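Local coordinates for protein cephalosporin acylase (Bacillus halodurans, PDB 2NLZ) that is probably an N-terminal nucleophile hydrolase of the gamma-glutamyltranspeptidase family, named as an acylase of cephalosporins, though its function has not been established, at residues 506-518 and 525-537. The protein carries 1 engineered substitution. Sequence-based numbering, arbitrary orientation.
Sequences EGAFGRGQIIWRD and AGGTEPRTDGQVA
E529 turns its carboxylate back across the backbone at G512, where OE2 takes the G512 N-H at 2.8 Å through its anti lone pair. CG stands anti to the backbone N (chi1 178°) and the chain bends at chi2, which brings the acid close to R511 CA and across the R511 side chain at about a right angle (R511 CB to E529 CG, 3.7 Å). R511 runs on, extended, over T532 CG2 and brings one guanidinium face near T532 OG1, while R511 NH1 forms a salt bridge with E62. E529 OE1 accepts from R531 N and, by its syn lone pair, from R531 NH1 at 2.7 Å, in the guanidinium plane; R470 pairs with OE2. Q513 lies alongside T528, its NE2 giving T528 OG1 a nearly in-plane bond of 2.8 Å. The antiparallel hairpin, between strands 19-21 and 431-438, closes through hydrogen-bonded pairs I514 with G527 and W516 with A525, while I514 CG2 sits over the W516 ring. A glutamine at E529 would probably cost R531 and R470 this countercharge, though R531 would keep E482. With two arginines and two backbone N-H groups around it, the buried carboxylate is likely to stay ionised, which would help hold turn 529-532.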
loop_
_atom_site.group_PDB
_atom_site.type_symbol
_atom_site.label_atom_id
_atom_site.label_comp_id
_atom_site.label_asym_id
_atom_site.label_seq_id
_atom_site.Cartn_x
_atom_site.Cartn_y
_atom_site.Cartn_z
ATOM N N GLU D 506 -15.201 5.377 9.692
ATOM C CA GLU D 506 -15.292 3.940 9.863
ATOM C C GLU D 506 -16.774 3.575 9.926
ATOM O O GLU D 506 -17.561 4.280 10.561
ATOM C CB GLU D 506 -14.569 3.510 11.148
ATOM C CG GLU D 506 -13.045 3.667 11.111
ATOM C CD GLU D 506 -12.398 3.640 12.498
ATOM O OE1 GLU D 506 -11.401 2.901 12.674
ATOM O OE2 GLU D 506 -12.877 4.355 13.409
ATOM N N GLY D 507 -17.161 2.507 9.235
ATOM C CA GLY D 507 -18.525 1.999 9.336
ATOM C C GLY D 507 -19.591 2.686 8.506
ATOM O O GLY D 507 -20.748 2.278 8.511
ATOM N N ALA D 508 -19.212 3.723 7.780
ATOM C CA ALA D 508 -20.157 4.418 6.917
ATOM C C ALA D 508 -20.477 3.609 5.656
ATOM O O ALA D 508 -21.385 3.954 4.905
ATOM C CB ALA D 508 -19.618 5.794 6.550
ATOM N N PHE D 509 -19.736 2.529 5.422
ATOM C CA PHE D 509 -19.929 1.743 4.204
ATOM C C PHE D 509 -20.559 0.369 4.463
ATOM O O PHE D 509 -20.473 -0.551 3.641
ATOM C CB PHE D 509 -18.625 1.655 3.407
ATOM C CG PHE D 509 -18.203 2.966 2.815
ATOM C CD1 PHE D 509 -18.598 3.320 1.538
ATOM C CD2 PHE D 509 -17.420 3.857 3.545
ATOM C CE1 PHE D 509 -18.216 4.531 0.992
ATOM C CE2 PHE D 509 -17.036 5.069 3.008
ATOM C CZ PHE D 509 -17.437 5.411 1.733
ATOM N N GLY D 510 -21.202 0.250 5.620
ATOM C CA GLY D 510 -21.983 -0.927 5.941
ATOM C C GLY D 510 -21.229 -2.103 6.523
ATOM O O GLY D 510 -20.002 -2.113 6.572
ATOM N N ARG D 511 -21.994 -3.098 6.965
ATOM C CA ARG D 511 -21.461 -4.353 7.485
ATOM C C ARG D 511 -22.079 -5.515 6.716
ATOM O O ARG D 511 -23.279 -5.550 6.481
ATOM C CB ARG D 511 -21.730 -4.476 8.994
ATOM C CG ARG D 511 -20.984 -3.424 9.836
ATOM C CD ARG D 511 -21.597 -3.201 11.205
ATOM N NE ARG D 511 -21.349 -1.845 11.688
ATOM C CZ ARG D 511 -21.741 -1.385 12.872
ATOM N NH1 ARG D 511 -22.401 -2.172 13.709
ATOM N NH2 ARG D 511 -21.471 -0.137 13.225
ATOM N N GLY D 512 -21.268 -6.471 6.307
ATOM C CA GLY D 512 -21.810 -7.583 5.548
ATOM C C GLY D 512 -21.531 -8.929 6.169
ATOM O O GLY D 512 -20.583 -9.080 6.947
ATOM N N GLN D 513 -22.374 -9.908 5.847
ATOM C CA GLN D 513 -22.080 -11.307 6.149
ATOM C C GLN D 513 -22.516 -12.158 4.962
ATOM O O GLN D 513 -23.520 -11.870 4.301
ATOM C CB GLN D 513 -22.784 -11.803 7.416
ATOM C CG GLN D 513 -22.931 -10.791 8.553
ATOM C CD GLN D 513 -21.664 -10.615 9.348
ATOM O OE1 GLN D 513 -21.398 -9.530 9.877
ATOM N NE2 GLN D 513 -20.869 -11.682 9.439
ATOM N N ILE D 514 -21.746 -13.208 4.699
ATOM C CA ILE D 514 -22.014 -14.114 3.606
ATOM C C ILE D 514 -21.750 -15.537 4.088
ATOM O O ILE D 514 -20.751 -15.799 4.752
ATOM C CB ILE D 514 -21.116 -13.793 2.370
ATOM C CG1 ILE D 514 -21.566 -12.495 1.681
ATOM C CG2 ILE D 514 -21.133 -14.929 1.359
ATOM C CD1 ILE D 514 -20.566 -11.933 0.664
ATOM N N ILE D 515 -22.682 -16.434 3.778
ATOM C CA ILE D 515 -22.437 -17.872 3.831
ATOM C C ILE D 515 -22.806 -18.468 2.466
ATOM O O ILE D 515 -23.954 -18.341 2.038
ATOM C CB ILE D 515 -23.254 -18.579 4.944
ATOM C CG1 ILE D 515 -22.897 -18.036 6.322
ATOM C CG2 ILE D 515 -22.961 -20.054 4.954
ATOM C CD1 ILE D 515 -23.750 -18.598 7.433
ATOM N N TRP D 516 -21.844 -19.089 1.784
ATOM C CA TRP D 516 -22.142 -19.831 0.557
ATOM C C TRP D 516 -22.061 -21.342 0.761
ATOM O O TRP D 516 -21.120 -21.854 1.366
ATOM C CB TRP D 516 -21.242 -19.449 -0.638
ATOM C CG TRP D 516 -21.238 -18.002 -1.124
ATOM C CD1 TRP D 516 -20.157 -17.327 -1.599
ATOM C CD2 TRP D 516 -22.346 -17.084 -1.199
ATOM N NE1 TRP D 516 -20.502 -16.045 -1.946
ATOM C CE2 TRP D 516 -21.840 -15.865 -1.716
ATOM C CE3 TRP D 516 -23.710 -17.168 -0.879
ATOM C CZ2 TRP D 516 -22.650 -14.729 -1.920
ATOM C CZ3 TRP D 516 -24.526 -16.033 -1.079
ATOM C CH2 TRP D 516 -23.988 -14.834 -1.598
ATOM N N ARG D 517 -23.060 -22.048 0.243
ATOM C CA ARG D 517 -23.054 -23.495 0.243
ATOM C C ARG D 517 -22.775 -24.029 -1.154
ATOM O O ARG D 517 -23.483 -23.695 -2.108
ATOM C CB ARG D 517 -24.392 -24.045 0.714
ATOM C CG ARG D 517 -24.566 -25.502 0.325
ATOM C CD ARG D 517 -26.011 -25.957 0.260
ATOM N NE ARG D 517 -26.251 -26.767 1.431
ATOM C CZ ARG D 517 -26.321 -28.091 1.486
ATOM N NH1 ARG D 517 -26.496 -28.635 2.679
ATOM N NH2 ARG D 517 -26.242 -28.859 0.402
ATOM N N ASP D 518 -21.741 -24.862 -1.260
ATOM C CA ASP D 518 -21.449 -25.602 -2.484
ATOM C C ASP D 518 -22.543 -26.651 -2.703
ATOM O O ASP D 518 -22.747 -27.509 -1.846
ATOM C CB ASP D 518 -20.083 -26.275 -2.358
ATOM C CG ASP D 518 -19.565 -26.805 -3.677
ATOM O OD1 ASP D 518 -18.521 -26.300 -4.133
ATOM O OD2 ASP D 518 -20.187 -27.730 -4.247
ATOM N N ALA D 525 -19.022 -22.062 3.239
ATOM C CA ALA D 525 -17.919 -21.112 3.251
ATOM C C ALA D 525 -18.408 -19.734 3.676
ATOM O O ALA D 525 -19.296 -19.149 3.049
ATOM C CB ALA D 525 -17.253 -21.052 1.892
ATOM N N GLY D 526 -17.812 -19.218 4.744
ATOM C CA GLY D 526 -18.283 -17.991 5.344
ATOM C C GLY D 526 -17.317 -16.835 5.327
ATOM O O GLY D 526 -16.092 -17.009 5.409
ATOM N N GLY D 527 -17.901 -15.649 5.205
ATOM C CA GLY D 527 -17.189 -14.387 5.289
ATOM C C GLY D 527 -17.900 -13.464 6.267
ATOM O O GLY D 527 -19.139 -13.450 6.338
ATOM N N THR D 528 -17.121 -12.699 7.030
ATOM C CA THR D 528 -17.677 -11.751 7.993
ATOM C C THR D 528 -17.107 -10.347 7.752
ATOM O O THR D 528 -16.006 -10.200 7.227
ATOM C CB THR D 528 -17.424 -12.234 9.451
ATOM O OG1 THR D 528 -18.265 -11.523 10.366
ATOM C CG2 THR D 528 -15.941 -12.106 9.853
ATOM N N GLU D 529 -17.871 -9.324 8.124
ATOM C CA GLU D 529 -17.454 -7.928 7.968
ATOM C C GLU D 529 -16.156 -7.601 8.704
ATOM O O GLU D 529 -16.116 -7.660 9.921
ATOM C CB GLU D 529 -18.559 -6.998 8.475
ATOM C CG GLU D 529 -18.197 -5.533 8.400
ATOM C CD GLU D 529 -17.841 -5.123 7.001
ATOM O OE1 GLU D 529 -16.665 -4.749 6.792
ATOM O OE2 GLU D 529 -18.724 -5.211 6.116
ATOM N N PRO D 530 -15.091 -7.260 7.967
ATOM C CA PRO D 530 -13.860 -6.890 8.655
ATOM C C PRO D 530 -13.904 -5.495 9.302
ATOM O O PRO D 530 -13.195 -5.260 10.276
ATOM C CB PRO D 530 -12.808 -6.961 7.550
ATOM C CG PRO D 530 -13.554 -6.737 6.293
ATOM C CD PRO D 530 -14.939 -7.241 6.501
ATOM N N ARG D 531 -14.747 -4.595 8.800
ATOM C CA ARG D 531 -14.815 -3.230 9.339
ATOM C C ARG D 531 -15.378 -3.084 10.767
ATOM O O ARG D 531 -15.489 -1.967 11.278
ATOM C CB ARG D 531 -15.588 -2.323 8.388
ATOM C CG ARG D 531 -14.902 -2.121 7.067
ATOM C CD ARG D 531 -15.881 -1.645 6.023
ATOM N NE ARG D 531 -15.332 -1.720 4.669
ATOM C CZ ARG D 531 -15.237 -2.835 3.948
ATOM N NH1 ARG D 531 -15.632 -3.995 4.446
ATOM N NH2 ARG D 531 -14.731 -2.789 2.729
ATOM N N THR D 532 -15.716 -4.202 11.405
ATOM C CA THR D 532 -16.353 -4.184 12.711
ATOM C C THR D 532 -15.976 -5.428 13.535
ATOM O O THR D 532 -15.223 -6.281 13.062
ATOM C CB THR D 532 -17.893 -4.045 12.561
ATOM O OG1 THR D 532 -18.493 -3.749 13.826
ATOM C CG2 THR D 532 -18.510 -5.312 11.991
ATOM N N ASP D 533 -16.461 -5.488 14.781
ATOM C CA ASP D 533 -16.396 -6.688 15.613
ATOM C C ASP D 533 -17.385 -7.643 15.011
ATOM O O ASP D 533 -18.433 -7.225 14.549
ATOM C CB ASP D 533 -16.862 -6.409 17.043
ATOM C CG ASP D 533 -16.138 -5.257 17.699
ATOM O OD1 ASP D 533 -14.901 -5.322 17.852
ATOM O OD2 ASP D 533 -16.827 -4.295 18.099
ATOM N N GLY D 534 -17.087 -8.926 15.025
ATOM C CA GLY D 534 -18.004 -9.893 14.431
ATOM C C GLY D 534 -17.329 -11.217 14.147
ATOM O O GLY D 534 -16.111 -11.371 14.342
ATOM N N GLN D 535 -18.107 -12.180 13.670
ATOM C CA GLN D 535 -17.578 -13.516 13.570
ATOM C C GLN D 535 -18.371 -14.340 12.596
ATOM O O GLN D 535 -19.593 -14.198 12.524
ATOM C CB GLN D 535 -17.641 -14.171 14.946
ATOM C CG GLN D 535 -16.626 -15.249 15.178
ATOM C CD GLN D 535 -16.732 -15.834 16.570
ATOM O OE1 GLN D 535 -17.806 -16.239 17.005
ATOM N NE2 GLN D 535 -15.611 -15.876 17.277
ATOM N N VAL D 536 -17.666 -15.179 11.833
ATOM C CA VAL D 536 -18.271 -16.363 11.225
ATOM C C VAL D 536 -17.798 -17.526 12.063
ATOM O O VAL D 536 -16.588 -17.699 12.259
ATOM C CB VAL D 536 -17.791 -16.671 9.800
ATOM C CG1 VAL D 536 -18.874 -17.398 9.054
ATOM C CG2 VAL D 536 -17.408 -15.445 9.067
ATOM N N ALA D 537 -18.724 -18.336 12.552
ATOM C CA ALA D 537 -18.316 -19.467 13.355
ATOM C C ALA D 537 -18.901 -20.756 12.833
ATOM O O ALA D 537 -20.011 -20.781 12.303
ATOM C CB ALA D 537 -18.683 -19.247 14.811
HETATM O O HOH W 1 -18.290 -0.645 11.196
HETATM O O HOH W 2 -18.166 -9.138 11.073
#